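Side-chain contacts in HAD-superfamily hydrolase, subfamily IA, variant 1 (Ehrlichia chaffeensis, PDB 3KZX), which probably hydrolyses 2-phosphoglycolate to glycolate and phosphate, as a member of the HAD-like hydrolase superfamily: residues W32-I37 against L88-L93; I43-F48 against D61-P66; I109-T114 against K216-I221. All coordinates share one frame; numbering follows the deposited sequence. Where two conformers were deposited one is given.

Interaction 1 of 3, residues W32-I37 against L88-L93; sequences WYNTLI and LYENSL
The ring of Tyr33 packs against Leu93, and this pair forms the tightly packed half of the contact. Leu93 CD1 lies over the centre of the phenol ring, 4.2 Å from its centroid, a CH-pi contact. Trp32 CD1 rests 3.7 Å above the opposite face, near the rim, so the ring is held between its own chain neighbour and helix 82-95. Leu93 CB meets Tyr33 CE2 at 3.4 Å. The hydroxyl is hydrogen-bonded to Asp100 and Lys128, which fixes the far end of the buried ring.

The other half is looser and partly open to solvent. Glu90, its CG anti to the backbone N and its chain extended, reaches across to Asn34. Asn34 ND2 donates to Glu90 OE2 at 3.1 Å, a weak bond bent to 143°. The amide and carboxylate planes stand 82° apart. Asn34 OD1 has a firmer partner in Thr39 OG1.

Tyr33 stands where most HAD phosphatases carry the second aspartate of the DxDxT motif, in the wide pi-type turn that follows the first core strand. This turn runs from strand 27-30 into strand 37-38, which pairs with 103-104. Helix 82-95 approaches it at 114° between segment axes and also packs, through Leu88, Tyr89 and Ser92, against helix 45-54.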
loop_
_atom_site.group_PDB
_atom_site.type_symbol
_atom_site.label_atom_id
_atom_site.label_comp_id
_atom_site.label_asym_id
_atom_site.label_seq_id
_atom_site.Cartn_x
_atom_site.Cartn_y
_atom_site.Cartn_z
ATOM N N TRP A 32 2.071 0.217 0.679
ATOM C CA TRP A 32 1.754 1.510 1.227
ATOM C C TRP A 32 0.421 2.027 0.618
ATOM O O TRP A 32 -0.648 1.919 1.229
ATOM C CB TRP A 32 2.963 2.452 1.000
ATOM C CG TRP A 32 2.855 3.789 1.571
ATOM C CD1 TRP A 32 2.755 4.965 0.879
ATOM C CD2 TRP A 32 2.786 4.139 2.961
ATOM N NE1 TRP A 32 2.649 6.017 1.751
ATOM C CE2 TRP A 32 2.670 5.537 3.034
ATOM C CE3 TRP A 32 2.814 3.401 4.149
ATOM C CZ2 TRP A 32 2.592 6.222 4.249
ATOM C CZ3 TRP A 32 2.728 4.086 5.359
ATOM C CH2 TRP A 32 2.617 5.483 5.393
ATOM N N TYR A 33 0.463 2.509 -0.612
ATOM C CA TYR A 33 -0.720 3.103 -1.211
ATOM C C TYR A 33 -1.803 2.037 -1.453
ATOM O O TYR A 33 -1.525 1.009 -2.023
ATOM C CB TYR A 33 -0.389 3.770 -2.545
ATOM C CG TYR A 33 0.330 5.110 -2.466
ATOM C CD1 TYR A 33 0.025 6.050 -1.472
ATOM C CD2 TYR A 33 1.256 5.448 -3.410
ATOM C CE1 TYR A 33 0.686 7.256 -1.422
ATOM C CE2 TYR A 33 1.912 6.680 -3.390
ATOM C CZ TYR A 33 1.639 7.570 -2.395
ATOM O OH TYR A 33 2.286 8.794 -2.415
ATOM N N ASN A 34 -3.036 2.319 -1.010
ATOM C CA ASN A 34 -4.194 1.428 -1.195
ATOM C C ASN A 34 -4.169 0.121 -0.382
ATOM O O ASN A 34 -5.042 -0.731 -0.526
ATOM C CB ASN A 34 -4.459 1.221 -2.681
ATOM C CG ASN A 34 -4.542 2.553 -3.417
ATOM O OD1 ASN A 34 -5.409 3.380 -3.121
ATOM N ND2 ASN A 34 -3.609 2.800 -4.325
ATOM N N THR A 35 -3.191 0.014 0.513
ATOM C CA THR A 35 -3.135 -1.030 1.531
ATOM C C THR A 35 -3.105 -0.299 2.871
ATOM O O THR A 35 -4.171 -0.015 3.457
ATOM C CB THR A 35 -1.933 -1.995 1.266
ATOM O OG1 THR A 35 -2.108 -2.572 -0.047
ATOM C CG2 THR A 35 -1.873 -3.128 2.338
ATOM N N LEU A 36 -1.926 0.059 3.370
ATOM C CA LEU A 36 -1.911 0.856 4.602
ATOM C C LEU A 36 -2.648 2.214 4.462
ATOM O O LEU A 36 -3.339 2.638 5.383
ATOM C CB LEU A 36 -0.494 1.058 5.147
ATOM C CG LEU A 36 0.222 -0.169 5.757
ATOM C CD1 LEU A 36 1.732 0.115 5.961
ATOM C CD2 LEU A 36 -0.477 -0.633 7.084
ATOM N N ILE A 37 -2.455 2.889 3.341
ATOM C CA ILE A 37 -2.911 4.247 3.112
ATOM C C ILE A 37 -4.127 4.301 2.178
ATOM O O ILE A 37 -4.161 3.641 1.139
ATOM C CB ILE A 37 -1.764 5.077 2.498
ATOM C CG1 ILE A 37 -0.713 5.392 3.569
ATOM C CG2 ILE A 37 -2.302 6.378 1.756
ATOM C CD1 ILE A 37 -1.175 6.434 4.611
ATOM N N LEU A 88 -3.662 5.900 -13.401
ATOM C CA LEU A 88 -2.863 7.105 -13.613
ATOM C C LEU A 88 -2.566 7.793 -12.304
ATOM O O LEU A 88 -1.428 8.234 -12.074
ATOM C CB LEU A 88 -3.570 8.097 -14.568
ATOM C CG LEU A 88 -3.238 7.916 -16.037
ATOM C CD1 LEU A 88 -3.383 6.457 -16.491
ATOM C CD2 LEU A 88 -4.053 8.873 -16.931
ATOM N N TYR A 89 -3.580 7.826 -11.426
ATOM C CA TYR A 89 -3.487 8.486 -10.152
ATOM C C TYR A 89 -2.426 7.821 -9.264
ATOM O O TYR A 89 -1.575 8.525 -8.719
ATOM C CB TYR A 89 -4.859 8.482 -9.460
ATOM C CG TYR A 89 -4.928 9.109 -8.096
ATOM C CD1 TYR A 89 -4.618 10.445 -7.898
ATOM C CD2 TYR A 89 -5.361 8.387 -7.013
ATOM C CE1 TYR A 89 -4.727 11.038 -6.643
ATOM C CE2 TYR A 89 -5.476 8.969 -5.764
ATOM C CZ TYR A 89 -5.143 10.295 -5.581
ATOM O OH TYR A 89 -5.259 10.863 -4.345
ATOM N N GLU A 90 -2.500 6.502 -9.075
ATOM C CA GLU A 90 -1.458 5.805 -8.305
ATOM C C GLU A 90 -0.073 5.975 -8.920
ATOM O O GLU A 90 0.923 6.123 -8.188
ATOM C CB GLU A 90 -1.713 4.299 -8.209
ATOM C CG GLU A 90 -0.855 3.618 -7.115
ATOM C CD GLU A 90 -1.429 2.273 -6.643
ATOM O OE1 GLU A 90 -2.312 1.739 -7.334
ATOM O OE2 GLU A 90 -0.987 1.766 -5.585
ATOM N N ASN A 91 0.008 5.874 -10.247
ATOM C CA ASN A 91 1.288 6.082 -10.957
ATOM C C ASN A 91 1.914 7.444 -10.616
ATOM O O ASN A 91 3.117 7.536 -10.366
ATOM C CB ASN A 91 1.129 5.951 -12.471
ATOM C CG ASN A 91 0.935 4.504 -12.950
ATOM O OD1 ASN A 91 0.637 4.287 -14.128
ATOM N ND2 ASN A 91 1.079 3.532 -12.063
ATOM N N SER A 92 1.073 8.464 -10.534
ATOM C CA SER A 92 1.502 9.843 -10.303
ATOM C C SER A 92 1.983 10.026 -8.863
ATOM O O SER A 92 3.010 10.665 -8.622
ATOM C CB SER A 92 0.342 10.818 -10.596
ATOM O OG SER A 92 0.597 12.112 -10.072
ATOM N N LEU A 93 1.220 9.473 -7.934
ATOM C CA LEU A 93 1.560 9.503 -6.503
ATOM C C LEU A 93 2.883 8.811 -6.234
ATOM O O LEU A 93 3.661 9.293 -5.418
ATOM C CB LEU A 93 0.484 8.822 -5.667
ATOM C CG LEU A 93 -0.917 9.466 -5.562
ATOM C CD1 LEU A 93 -1.847 8.604 -4.666
ATOM C CD2 LEU A 93 -0.816 10.913 -5.054
#

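Interaction 2 of 3, residues I43-F48 against D61-P66; sequences IDRTTF and DLDSIP
The small helical cap inserted after the first core strand contains this contact, which ties the first turn of helix 45-54 to the loop leading into helix 70-78. Arg45 carries it, reaching out with its chain extended from CG to NE and placing the edge of its guanidinium against two backbone carbonyls. Arg45 NE donates to Leu62 O at 2.8 Å, from above the carbonyl plane, while Arg45 NH2 reaches Ile65 O at 2.6 Å, nearly in line with the C=O bond. Both acceptors lie close to the guanidinium plane. Leu62 and Ile65 are the two ends of a type I beta turn; Ile65 N closes it on Leu62 O from the face opposite Arg45 NE. Just before, Asp61 OD2 accepts from Asp63 N in an Asx turn.

Asp63 OD1 stays 4.6 Å from Arg45 NE and is bound instead by the hydroxyl of Tyr49. Arg45 therefore grips the turn through neutral main-chain oxygens, and the nearby negative charge probably adds only a general electrostatic attraction. Two in-plane bonds to the turn, with a third from Arg45 NH1 to Asn67 OD1, would limit rotation of the guanidinium and hold the turn against the helix.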
loop_
_atom_site.group_PDB
_atom_site.type_symbol
_atom_site.label_atom_id
_atom_site.label_comp_id
_atom_site.label_asym_id
_atom_site.label_seq_id
_atom_site.Cartn_x
_atom_site.Cartn_y
_atom_site.Cartn_z
ATOM N N ILE A 43 -7.702 13.750 -1.151
ATOM C CA ILE A 43 -7.166 13.774 -2.516
ATOM C C ILE A 43 -6.564 15.156 -2.795
ATOM O O ILE A 43 -7.181 16.174 -2.475
ATOM C CB ILE A 43 -8.253 13.476 -3.556
ATOM C CG1 ILE A 43 -8.673 12.010 -3.489
ATOM C CG2 ILE A 43 -7.774 13.808 -4.970
ATOM C CD1 ILE A 43 -9.873 11.661 -4.399
ATOM N N ASP A 44 -5.347 15.196 -3.348
ATOM C CA ASP A 44 -4.750 16.466 -3.777
ATOM C C ASP A 44 -5.307 16.767 -5.159
ATOM O O ASP A 44 -5.082 16.010 -6.105
ATOM C CB ASP A 44 -3.218 16.397 -3.809
ATOM C CG ASP A 44 -2.566 17.755 -4.053
ATOM O OD1 ASP A 44 -1.346 17.856 -3.827
ATOM O OD2 ASP A 44 -3.258 18.718 -4.474
ATOM N N ARG A 45 -6.062 17.866 -5.261
ATOM C CA ARG A 45 -6.721 18.238 -6.504
ATOM C C ARG A 45 -5.718 18.442 -7.623
ATOM O O ARG A 45 -5.987 18.056 -8.762
ATOM C CB ARG A 45 -7.569 19.503 -6.325
ATOM C CG ARG A 45 -8.776 19.338 -5.405
ATOM C CD ARG A 45 -9.575 20.632 -5.257
ATOM N NE ARG A 45 -10.748 20.448 -4.406
ATOM C CZ ARG A 45 -10.699 20.297 -3.090
ATOM N NH1 ARG A 45 -9.534 20.298 -2.434
ATOM N NH2 ARG A 45 -11.820 20.128 -2.408
ATOM N N THR A 46 -4.566 19.030 -7.290
ATOM C CA THR A 46 -3.524 19.299 -8.293
ATOM C C THR A 46 -3.155 18.017 -8.997
ATOM O O THR A 46 -3.095 17.979 -10.226
ATOM C CB THR A 46 -2.280 19.944 -7.684
ATOM O OG1 THR A 46 -2.679 21.123 -6.991
ATOM C CG2 THR A 46 -1.282 20.344 -8.784
ATOM N N THR A 47 -2.968 16.957 -8.208
ATOM C CA THR A 47 -2.661 15.651 -8.766
ATOM C C THR A 47 -3.770 15.128 -9.646
ATOM O O THR A 47 -3.502 14.636 -10.734
ATOM C CB THR A 47 -2.370 14.612 -7.683
ATOM O OG1 THR A 47 -1.316 15.098 -6.851
ATOM C CG2 THR A 47 -1.919 13.302 -8.342
ATOM N N PHE A 48 -5.023 15.250 -9.204
ATOM C CA PHE A 48 -6.111 14.738 -10.038
ATOM C C PHE A 48 -6.394 15.616 -11.268
ATOM O O PHE A 48 -6.807 15.097 -12.291
ATOM C CB PHE A 48 -7.369 14.399 -9.236
ATOM C CG PHE A 48 -7.892 13.025 -9.523
ATOM C CD1 PHE A 48 -8.626 12.776 -10.660
ATOM C CD2 PHE A 48 -7.639 11.979 -8.659
ATOM C CE1 PHE A 48 -9.083 11.513 -10.940
ATOM C CE2 PHE A 48 -8.089 10.713 -8.934
ATOM C CZ PHE A 48 -8.802 10.478 -10.083
ATOM N N ASP A 61 -13.818 21.745 -12.764
ATOM C CA ASP A 61 -13.540 22.538 -11.581
ATOM C C ASP A 61 -13.912 21.695 -10.373
ATOM O O ASP A 61 -15.086 21.399 -10.155
ATOM C CB ASP A 61 -14.345 23.841 -11.612
ATOM C CG ASP A 61 -14.002 24.792 -10.469
ATOM O OD1 ASP A 61 -14.539 25.922 -10.465
ATOM O OD2 ASP A 61 -13.211 24.446 -9.591
ATOM N N LEU A 62 -12.899 21.311 -9.615
ATOM C CA LEU A 62 -13.054 20.551 -8.384
ATOM C C LEU A 62 -12.853 21.461 -7.181
ATOM O O LEU A 62 -12.942 21.003 -6.045
ATOM C CB LEU A 62 -11.987 19.434 -8.317
ATOM C CG LEU A 62 -12.001 18.410 -9.445
ATOM C CD1 LEU A 62 -10.849 17.442 -9.282
ATOM C CD2 LEU A 62 -13.358 17.689 -9.506
ATOM N N ASP A 63 -12.528 22.729 -7.416
ATOM C CA ASP A 63 -12.088 23.603 -6.324
ATOM C C ASP A 63 -13.207 23.878 -5.320
ATOM O O ASP A 63 -12.932 24.073 -4.149
ATOM C CB ASP A 63 -11.558 24.939 -6.837
ATOM C CG ASP A 63 -10.177 24.834 -7.469
ATOM O OD1 ASP A 63 -9.485 23.833 -7.281
ATOM O OD2 ASP A 63 -9.791 25.793 -8.151
ATOM N N SER A 64 -14.463 23.892 -5.764
ATOM C CA SER A 64 -15.598 24.145 -4.877
ATOM C C SER A 64 -16.211 22.848 -4.323
ATOM O O SER A 64 -17.122 22.877 -3.525
ATOM C CB SER A 64 -16.652 24.991 -5.599
ATOM O OG SER A 64 -17.101 24.390 -6.813
ATOM N N ILE A 65 -15.692 21.703 -4.727
ATOM C CA ILE A 65 -16.260 20.462 -4.257
ATOM C C ILE A 65 -15.598 20.050 -2.941
ATOM O O ILE A 65 -14.370 19.909 -2.870
ATOM C CB ILE A 65 -16.161 19.364 -5.305
ATOM C CG1 ILE A 65 -16.912 19.815 -6.578
ATOM C CG2 ILE A 65 -16.804 18.090 -4.804
ATOM C CD1 ILE A 65 -16.893 18.800 -7.650
ATOM N N PRO A 66 -16.407 19.858 -1.900
ATOM C CA PRO A 66 -15.822 19.386 -0.656
ATOM C C PRO A 66 -14.966 18.147 -0.856
ATOM O O PRO A 66 -15.322 17.232 -1.617
ATOM C CB PRO A 66 -17.043 19.083 0.218
ATOM C CG PRO A 66 -18.113 19.963 -0.311
ATOM C CD PRO A 66 -17.869 19.992 -1.800
#

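Interaction 3 of 3, residues I109-T114 against K216-I221; sequences IELLDT and KNFYDI
The backbones of helix 108-117 and of the first turn of helix 218-229 come nearest at Leu111 and Phe218, whose CA atoms are 6.7 Å apart. Both helices belong to the Rossmann-like HAD core and flank its parallel sheet: Leu111 and Phe218 each also touch Phe30 of the central strand 27-30, so the contact fills the space between two layer helices and the strand beneath them.

Leu111 does the apolar work with a single methyl. Its CG lies anti to the backbone N (chi1 172°), which carries CD2 into the angle between Phe218 and Ile221. There Leu111 CD2 meets Phe218 CD1 at 3.5 Å, approaching the ring obliquely, with the two side chains crossing at about a right angle. One turn further along the helix, Ile221 presents CG2, the branch anti to its own backbone N, at 3.9 Å from Leu111 CD2. The Phe218 ring is further fixed by stacking with Tyr203, and Ile221 also leans on Phe215 of the edge strand 213-215.

Asn217 prepares the start of the second helix as its N-cap: Asn217 OD1 accepts from Asp220 N at 2.9 Å in a nearly straight bond of 166°. Its ND2 gives a weak bond to Asp220 OD2.

Toward solvent the apolar cluster gives way to a polar rim. Glu110 brings its carboxylate to the edge of the Tyr219 ring, Glu110 OE1 lying 3.9 Å from Tyr219 CE1, with the two planes 67° apart. While Thr114 OG1 is hydrogen-bonded to Arg222 NE of the facing helix, Glu110 and Tyr219 make no direct hydrogen bond; a water in the plane of the tyrosine ring bridges them, donating to Glu110 OE1 at 2.6 Å and sitting 2.7 Å from Tyr219 OH.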
loop_
_atom_site.group_PDB
_atom_site.type_symbol
_atom_site.label_atom_id
_atom_site.label_comp_id
_atom_site.label_asym_id
_atom_site.label_seq_id
_atom_site.Cartn_x
_atom_site.Cartn_y
_atom_site.Cartn_z
ATOM N N ILE A 109 -3.190 1.150 12.136
ATOM C CA ILE A 109 -2.339 1.354 13.312
ATOM C C ILE A 109 -2.525 0.261 14.364
ATOM O O ILE A 109 -1.552 -0.209 14.951
ATOM C CB ILE A 109 -2.576 2.722 14.005
ATOM C CG1 ILE A 109 -1.790 3.806 13.289
ATOM C CG2 ILE A 109 -2.048 2.679 15.482
ATOM C CD1 ILE A 109 -0.476 4.121 13.994
ATOM N N GLU A 110 -3.775 -0.139 14.627
ATOM C CA GLU A 110 -4.015 -1.233 15.583
ATOM C C GLU A 110 -3.297 -2.518 15.199
ATOM O O GLU A 110 -2.729 -3.201 16.066
ATOM C CB GLU A 110 -5.496 -1.492 15.775
ATOM C CG GLU A 110 -6.143 -0.384 16.553
ATOM C CD GLU A 110 -7.601 -0.216 16.278
ATOM O OE1 GLU A 110 -7.954 0.674 15.471
ATOM O OE2 GLU A 110 -8.381 -0.950 16.914
ATOM N N LEU A 111 -3.292 -2.829 13.897
ATOM C CA LEU A 111 -2.574 -4.003 13.411
ATOM C C LEU A 111 -1.055 -3.877 13.522
ATOM O O LEU A 111 -0.357 -4.795 14.021
ATOM C CB LEU A 111 -3.006 -4.312 11.959
ATOM C CG LEU A 111 -2.193 -5.382 11.279
ATOM C CD1 LEU A 111 -2.332 -6.696 12.050
ATOM C CD2 LEU A 111 -2.631 -5.529 9.778
ATOM N N LEU A 112 -0.505 -2.739 13.092
ATOM C CA LEU A 112 0.922 -2.537 13.259
ATOM C C LEU A 112 1.320 -2.680 14.707
ATOM O O LEU A 112 2.326 -3.337 15.035
ATOM C CB LEU A 112 1.365 -1.155 12.714
ATOM C CG LEU A 112 1.090 -0.880 11.217
ATOM C CD1 LEU A 112 1.372 0.565 10.889
ATOM C CD2 LEU A 112 1.922 -1.776 10.296
ATOM N N ASP A 113 0.529 -2.082 15.598
ATOM C CA ASP A 113 0.882 -2.072 16.993
ATOM C C ASP A 113 0.775 -3.467 17.614
ATOM O O ASP A 113 1.607 -3.848 18.417
ATOM C CB ASP A 113 0.056 -1.041 17.765
ATOM C CG ASP A 113 0.802 -0.511 18.960
ATOM O OD1 ASP A 113 1.847 0.175 18.787
ATOM O OD2 ASP A 113 0.373 -0.853 20.070
ATOM N N THR A 114 -0.229 -4.230 17.218
ATOM C CA THR A 114 -0.351 -5.622 17.625
ATOM C C THR A 114 0.857 -6.446 17.163
ATOM O O THR A 114 1.431 -7.213 17.924
ATOM C CB THR A 114 -1.666 -6.222 17.083
ATOM O OG1 THR A 114 -2.733 -5.667 17.844
ATOM C CG2 THR A 114 -1.723 -7.712 17.287
ATOM N N LYS A 216 -11.052 -7.718 3.685
ATOM C CA LYS A 216 -11.562 -6.426 3.257
ATOM C C LYS A 216 -11.097 -5.273 4.182
ATOM O O LYS A 216 -11.113 -4.105 3.806
ATOM C CB LYS A 216 -13.081 -6.475 3.164
ATOM C CG LYS A 216 -13.570 -7.368 2.045
ATOM C CD LYS A 216 -15.077 -7.377 1.959
ATOM C CE LYS A 216 -15.543 -8.148 0.708
ATOM N NZ LYS A 216 -16.995 -8.545 0.850
ATOM N N ASN A 217 -10.624 -5.610 5.370
ATOM C CA ASN A 217 -10.198 -4.583 6.310
ATOM C C ASN A 217 -9.153 -5.100 7.272
ATOM O O ASN A 217 -8.984 -6.307 7.420
ATOM C CB ASN A 217 -11.408 -4.037 7.047
ATOM C CG ASN A 217 -12.060 -5.088 7.896
ATOM O OD1 ASN A 217 -11.460 -5.553 8.840
ATOM N ND2 ASN A 217 -13.270 -5.501 7.533
ATOM N N PHE A 218 -8.466 -4.176 7.934
ATOM C CA PHE A 218 -7.365 -4.536 8.811
ATOM C C PHE A 218 -7.807 -5.099 10.151
ATOM O O PHE A 218 -7.017 -5.743 10.834
ATOM C CB PHE A 218 -6.465 -3.328 9.029
ATOM C CG PHE A 218 -5.580 -3.039 7.878
ATOM C CD1 PHE A 218 -4.693 -4.003 7.405
ATOM C CD2 PHE A 218 -5.607 -1.809 7.266
ATOM C CE1 PHE A 218 -3.866 -3.723 6.323
ATOM C CE2 PHE A 218 -4.809 -1.554 6.199
ATOM C CZ PHE A 218 -3.932 -2.504 5.723
ATOM N N TYR A 219 -9.061 -4.883 10.541
ATOM C CA TYR A 219 -9.558 -5.472 11.803
ATOM C C TYR A 219 -9.631 -7.014 11.672
ATOM O O TYR A 219 -9.189 -7.754 12.547
ATOM C CB TYR A 219 -10.934 -4.890 12.209
ATOM C CG TYR A 219 -11.070 -3.372 12.246
ATOM C CD1 TYR A 219 -10.476 -2.609 13.255
ATOM C CD2 TYR A 219 -11.842 -2.704 11.293
ATOM C CE1 TYR A 219 -10.631 -1.206 13.296
ATOM C CE2 TYR A 219 -12.007 -1.325 11.328
ATOM C CZ TYR A 219 -11.396 -0.580 12.328
ATOM O OH TYR A 219 -11.570 0.797 12.344
ATOM N N ASP A 220 -10.143 -7.492 10.542
ATOM C CA ASP A 220 -10.226 -8.920 10.273
ATOM C C ASP A 220 -8.846 -9.552 10.120
ATOM O O ASP A 220 -8.630 -10.664 10.610
ATOM C CB ASP A 220 -11.087 -9.216 9.032
ATOM C CG ASP A 220 -12.571 -8.831 9.230
ATOM O OD1 ASP A 220 -13.078 -8.862 10.371
ATOM O OD2 ASP A 220 -13.244 -8.518 8.239
ATOM N N ILE A 221 -7.902 -8.819 9.524
ATOM C CA ILE A 221 -6.549 -9.342 9.371
ATOM C C ILE A 221 -5.898 -9.450 10.739
ATOM O O ILE A 221 -5.258 -10.461 11.045
ATOM C CB ILE A 221 -5.681 -8.476 8.477
ATOM C CG1 ILE A 221 -6.200 -8.521 7.028
ATOM C CG2 ILE A 221 -4.189 -8.906 8.586
ATOM C CD1 ILE A 221 -5.527 -7.507 6.051
HETATM O O HOH W 1 -9.910 1.785 14.218
#

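Interaction 1 joins core to cap and lies between the other two, its centre about 17 Å from that of interaction 2 and about 19 Å from that of interaction 3. Interaction 2 is nested within the chain loop that interaction 1 closes, and the two touch through Tyr89 CD1 and Phe48 CD2, 3.5 Å apart. On the core side Phe218 CE2 comes within 3.2 Å of Thr35 O. Interactions 2 and 3 do not meet, their nearest atoms being about 17 Å apart. Segment 32-37 follows the strand after which HAD enzymes place their nucleophile, so interaction 1 probably borders the active site, with interaction 2 in the distal cap and interaction 3 in the core layer.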